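Local coordinates for polyketide biosynthesis 3-hydroxy-3-methylglutaryl-ACP synthase PksG (Bacillus subtilis, PDB 4YXT), which catalyses the aldol condensation of an acetyl group carried by an acyl carrier protein with a beta-ketothioester polyketide intermediate during biosynthesis of the antibiotic bacillaene, at residues R73-I78 with Q131-A136; N126-Q131 with V175-N180. The protein carries 1 engineered substitution. All blocks are in the same frame, centred on the assembly; numbering follows the deposited sequence.

Contact 1 (R73-I78 with Q131-A136); sequences RIELLI and QTSPGA
Arg73 meets Gly135 and Ala136 where the loop 131-136 leads into strand 137-145. Its CA lies 4.9 Å from that of Ala136, the nearest pair of CA atoms across the two segments. The aliphatic part of the arginine runs alongside the turn, and its CD comes within 3.3 Å of Gly135 O. This oxygen sits at the edge of the guanidinium, near its plane, with NE 3.6 Å away, a close approach rather than a hydrogen bond. The carbonyl O of Arg73 receives a CA-H...O contact from Ala136 CA at 3.5 Å.

Two residues on, Glu75 makes the polar link. Its CG stands beside the backbone N (chi1 -78°) and the chain then runs out extended, which carries the carboxylate over to the loop. Ser133 OG donates to Glu75 OE1 at 2.6 Å, arriving on the syn side and 17° out of the carboxylate plane. The methyl of Ala136 packs against the same carboxylate, CB to OE1 3.7 Å. In the second subunit, Arg234 forms a salt bridge with OE1 and a hydrogen bond with Ser133 OG, and Tyr193 also bonds to OE1. This buried carboxylate therefore probably stays ionised.

The loop owes its shape to a type II turn from Ser133 to Ala136, with Gly135 at a positive phi of 90° that suits glycine. It links helix 116-130 to strand 137-145, which runs parallel to strand 74-80 and shares backbone hydrogen bonds with Arg73 and Glu75 through Lys137. Strand 106-111 flanks the other edge of 74-80, while Phe127 of helix 116-130 packs against Leu76, Ser133 and Ala136.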
# COMPACT_ATOMS: atom_id res chain seq x y z
N ARG A 73 -10.90 -6.19 -18.70
CA ARG A 73 -9.90 -7.09 -18.12
C ARG A 73 -8.97 -6.42 -17.06
O ARG A 73 -8.15 -7.14 -16.44
CB ARG A 73 -9.09 -7.80 -19.21
CG ARG A 73 -9.88 -8.84 -19.99
CD ARG A 73 -9.02 -9.41 -21.10
NE ARG A 73 -9.30 -10.83 -21.34
CZ ARG A 73 -10.21 -11.30 -22.20
NH1 ARG A 73 -10.95 -10.48 -22.94
NH2 ARG A 73 -10.37 -12.62 -22.32
N ILE A 74 -9.04 -5.10 -16.87
CA ILE A 74 -8.29 -4.50 -15.77
C ILE A 74 -8.90 -5.08 -14.49
O ILE A 74 -10.03 -4.73 -14.15
CB ILE A 74 -8.41 -2.96 -15.54
CG1 ILE A 74 -8.25 -2.08 -16.77
CG2 ILE A 74 -7.38 -2.54 -14.49
CD1 ILE A 74 -7.07 -2.35 -17.62
N GLU A 75 -8.17 -5.92 -13.79
CA GLU A 75 -8.65 -6.44 -12.51
C GLU A 75 -7.84 -6.11 -11.24
O GLU A 75 -8.16 -6.60 -10.19
CB GLU A 75 -8.71 -7.91 -12.65
CG GLU A 75 -9.92 -8.30 -13.42
CD GLU A 75 -9.87 -9.73 -13.79
OE1 GLU A 75 -9.35 -10.54 -12.97
OE2 GLU A 75 -10.29 -10.00 -14.90
N LEU A 76 -6.79 -5.30 -11.36
CA LEU A 76 -6.00 -4.79 -10.25
C LEU A 76 -5.78 -3.33 -10.49
O LEU A 76 -5.24 -2.97 -11.50
CB LEU A 76 -4.67 -5.55 -10.19
CG LEU A 76 -3.63 -5.21 -9.14
CD1 LEU A 76 -4.16 -5.37 -7.73
CD2 LEU A 76 -2.43 -6.13 -9.31
N LEU A 77 -6.25 -2.47 -9.59
CA LEU A 77 -5.92 -1.09 -9.65
C LEU A 77 -5.11 -0.73 -8.39
O LEU A 77 -5.60 -0.92 -7.28
CB LEU A 77 -7.21 -0.24 -9.75
CG LEU A 77 -6.93 1.27 -9.56
CD1 LEU A 77 -6.00 1.86 -10.58
CD2 LEU A 77 -8.20 2.09 -9.55
N ILE A 78 -3.90 -0.22 -8.55
CA ILE A 78 -3.03 0.06 -7.41
C ILE A 78 -2.60 1.49 -7.57
O ILE A 78 -2.02 1.83 -8.59
CB ILE A 78 -1.75 -0.82 -7.38
CG1 ILE A 78 -2.11 -2.31 -7.19
CG2 ILE A 78 -0.76 -0.37 -6.29
CD1 ILE A 78 -0.89 -3.22 -7.26
N GLN A 131 -0.85 -16.04 -13.05
CA GLN A 131 -1.87 -16.65 -13.86
C GLN A 131 -3.03 -17.08 -13.00
O GLN A 131 -3.69 -18.05 -13.30
CB GLN A 131 -1.30 -17.82 -14.72
CG GLN A 131 -0.42 -17.32 -15.90
CD GLN A 131 -1.23 -16.49 -16.91
OE1 GLN A 131 -1.92 -17.06 -17.74
NE2 GLN A 131 -1.21 -15.14 -16.79
N THR A 132 -3.33 -16.29 -11.97
CA THR A 132 -4.50 -16.51 -11.15
C THR A 132 -5.73 -16.00 -11.87
O THR A 132 -6.82 -16.37 -11.52
CB THR A 132 -4.37 -15.82 -9.76
OG1 THR A 132 -3.78 -14.53 -9.90
CG2 THR A 132 -3.46 -16.64 -8.87
N SER A 133 -5.55 -15.15 -12.88
CA SER A 133 -6.64 -14.63 -13.66
C SER A 133 -6.15 -14.46 -15.11
O SER A 133 -5.83 -13.35 -15.53
CB SER A 133 -7.06 -13.28 -13.06
OG SER A 133 -8.31 -12.80 -13.57
N PRO A 134 -6.06 -15.58 -15.88
CA PRO A 134 -5.54 -15.56 -17.27
C PRO A 134 -6.18 -14.51 -18.11
O PRO A 134 -7.37 -14.38 -18.09
CB PRO A 134 -5.93 -16.95 -17.82
CG PRO A 134 -6.00 -17.81 -16.58
CD PRO A 134 -6.51 -16.93 -15.47
N GLY A 135 -5.37 -13.74 -18.83
CA GLY A 135 -5.90 -12.69 -19.67
C GLY A 135 -6.04 -11.34 -18.94
O GLY A 135 -6.19 -10.31 -19.60
N ALA A 136 -5.96 -11.32 -17.60
CA ALA A 136 -6.27 -10.06 -16.85
C ALA A 136 -5.16 -9.01 -16.99
O ALA A 136 -4.05 -9.29 -17.37
CB ALA A 136 -6.55 -10.33 -15.38

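Contact 2 (N126-Q131 with V175-N180); sequences NFILSQ and VLVGEN
Ile128, near the end of helix 116-130, comes closest to the strand end at Gly178, with 6.4 Å between their CA atoms. Ile128 makes the apolar part of the contact. Its CG1 branch leans on Val177, 4.0 Å from the CG1 methyl of that valine, and CD1 continues over the strand backbone to within 3.9 Å of Val177 O. The CG2 branch turns the other way and rests on the aliphatic stem of Glu179, 3.6 Å from its CG.

Beyond this apolar patch, Gln131 and Glu179 reach for each other from opposite directions. Gln131 has left the helix with positive phi, and a bend at chi2 (-64°) folds its amide back over the last turn. There NE2 donates twice. One bond goes to Ile128 O at 2.9 Å, in the carbonyl plane, so this oxygen takes both N and NE2 of Gln131. The other goes to Glu179 OE2, also at 2.9 Å and nearly straight (170°), but reaching it from above the carboxylate, 52° out of plane. Both acceptors lie close to the amide plane, which fixes the rotation of the glutamine head. OE2 also accepts from Gly135 N in the loop after the helix, so the carboxylate ties helix terminus and loop together.

A helix packed on a strand of the central sheet, joined to it through strand 137-145, is characteristic of the layered alpha/beta thiolase fold to which HMG-CoA synthases belong.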
# COMPACT_ATOMS: atom_id res chain seq x y z
N ASN A 126 3.78 -9.68 -10.73
CA ASN A 126 3.49 -10.99 -10.11
C ASN A 126 2.03 -11.43 -10.22
O ASN A 126 1.75 -12.60 -10.27
CB ASN A 126 3.98 -11.06 -8.67
CG ASN A 126 5.47 -10.80 -8.55
OD1 ASN A 126 6.21 -10.92 -9.53
ND2 ASN A 126 5.92 -10.41 -7.35
N PHE A 127 1.10 -10.50 -10.26
CA PHE A 127 -0.28 -10.88 -10.52
C PHE A 127 -0.30 -11.52 -11.94
O PHE A 127 -0.84 -12.61 -12.09
CB PHE A 127 -1.23 -9.68 -10.34
CG PHE A 127 -2.65 -9.90 -10.85
CD1 PHE A 127 -3.48 -10.87 -10.29
CD2 PHE A 127 -3.15 -9.17 -11.91
CE1 PHE A 127 -4.80 -11.06 -10.74
CE2 PHE A 127 -4.46 -9.37 -12.38
CZ PHE A 127 -5.28 -10.31 -11.78
N ILE A 128 0.34 -10.89 -12.92
CA ILE A 128 0.25 -11.37 -14.30
C ILE A 128 0.94 -12.72 -14.37
O ILE A 128 0.37 -13.65 -14.87
CB ILE A 128 0.92 -10.43 -15.34
CG1 ILE A 128 0.22 -9.03 -15.42
CG2 ILE A 128 1.08 -11.14 -16.68
CD1 ILE A 128 -1.29 -8.89 -15.44
N LEU A 129 2.17 -12.81 -13.84
CA LEU A 129 2.91 -14.05 -13.84
C LEU A 129 2.23 -15.17 -13.06
O LEU A 129 2.43 -16.33 -13.38
CB LEU A 129 4.32 -13.86 -13.25
CG LEU A 129 5.23 -13.01 -14.10
CD1 LEU A 129 6.53 -12.83 -13.35
CD2 LEU A 129 5.43 -13.64 -15.48
N SER A 130 1.45 -14.84 -12.05
CA SER A 130 0.80 -15.88 -11.24
C SER A 130 -0.28 -16.65 -12.01
O SER A 130 -0.66 -17.73 -11.61
CB SER A 130 0.15 -15.28 -10.02
OG SER A 130 -1.05 -14.65 -10.40
N GLN A 131 -0.85 -16.04 -13.05
CA GLN A 131 -1.87 -16.65 -13.86
C GLN A 131 -3.03 -17.08 -13.00
O GLN A 131 -3.69 -18.05 -13.30
CB GLN A 131 -1.30 -17.82 -14.72
CG GLN A 131 -0.42 -17.32 -15.90
CD GLN A 131 -1.23 -16.49 -16.91
OE1 GLN A 131 -1.92 -17.06 -17.74
NE2 GLN A 131 -1.21 -15.14 -16.79
N VAL A 175 0.48 3.24 -15.55
CA VAL A 175 1.13 2.16 -16.23
C VAL A 175 0.14 0.98 -16.28
O VAL A 175 -0.27 0.48 -15.24
CB VAL A 175 2.38 1.71 -15.44
CG1 VAL A 175 3.02 0.47 -16.05
CG2 VAL A 175 3.47 2.78 -15.28
N LEU A 176 -0.19 0.53 -17.50
CA LEU A 176 -0.98 -0.65 -17.77
C LEU A 176 -0.11 -1.86 -17.94
O LEU A 176 0.75 -1.87 -18.77
CB LEU A 176 -1.75 -0.46 -19.07
CG LEU A 176 -2.79 -1.54 -19.41
CD1 LEU A 176 -4.04 -1.46 -18.54
CD2 LEU A 176 -3.16 -1.43 -20.88
N VAL A 177 -0.36 -2.90 -17.15
CA VAL A 177 0.50 -4.03 -17.03
C VAL A 177 -0.32 -5.23 -17.50
O VAL A 177 -1.52 -5.40 -17.15
CB VAL A 177 0.99 -4.21 -15.57
CG1 VAL A 177 1.88 -5.41 -15.42
CG2 VAL A 177 1.72 -2.95 -15.08
N GLY A 178 0.32 -6.06 -18.32
CA GLY A 178 -0.39 -7.12 -19.01
C GLY A 178 0.47 -8.19 -19.61
O GLY A 178 1.70 -8.22 -19.42
N GLU A 179 -0.18 -9.09 -20.34
CA GLU A 179 0.52 -10.24 -20.90
C GLU A 179 1.16 -9.97 -22.26
O GLU A 179 1.93 -10.78 -22.72
CB GLU A 179 -0.44 -11.45 -20.94
CG GLU A 179 -1.04 -11.80 -19.56
CD GLU A 179 -2.06 -12.91 -19.66
OE1 GLU A 179 -2.35 -13.31 -20.81
OE2 GLU A 179 -2.56 -13.40 -18.62
N ASN A 180 0.91 -8.83 -22.88
CA ASN A 180 1.61 -8.46 -24.13
C ASN A 180 2.44 -7.18 -24.03
O ASN A 180 2.11 -6.19 -24.65
CB ASN A 180 0.62 -8.30 -25.30
CG ASN A 180 1.33 -8.05 -26.62
OD1 ASN A 180 2.48 -8.52 -26.83
ND2 ASN A 180 0.68 -7.29 -27.52

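Overall arrangement
Contacts 1 and 2 gather round the loop that leads from helix 116-130 into strand 137-145, with centres about 7 Å apart and Gln131 common to both. Their segments alternate along the chain. Strand 137-145 lies between 74-80 and 170-178 in the sheet, so its two neighbours each supply a segment, 73-78 to contact 1 and 175-180 to contact 2. They meet directly where Gly135 N approaches Glu179 OE2 at 2.8 Å, where Ala136 O lies 3.4 Å from Ile128 CD1, and where Ile74 packs against Leu176. Both also touch the second subunit, so both belong to the dimer interface. Neither reaches the predicted catalytic residues, among them Cys114 and His250.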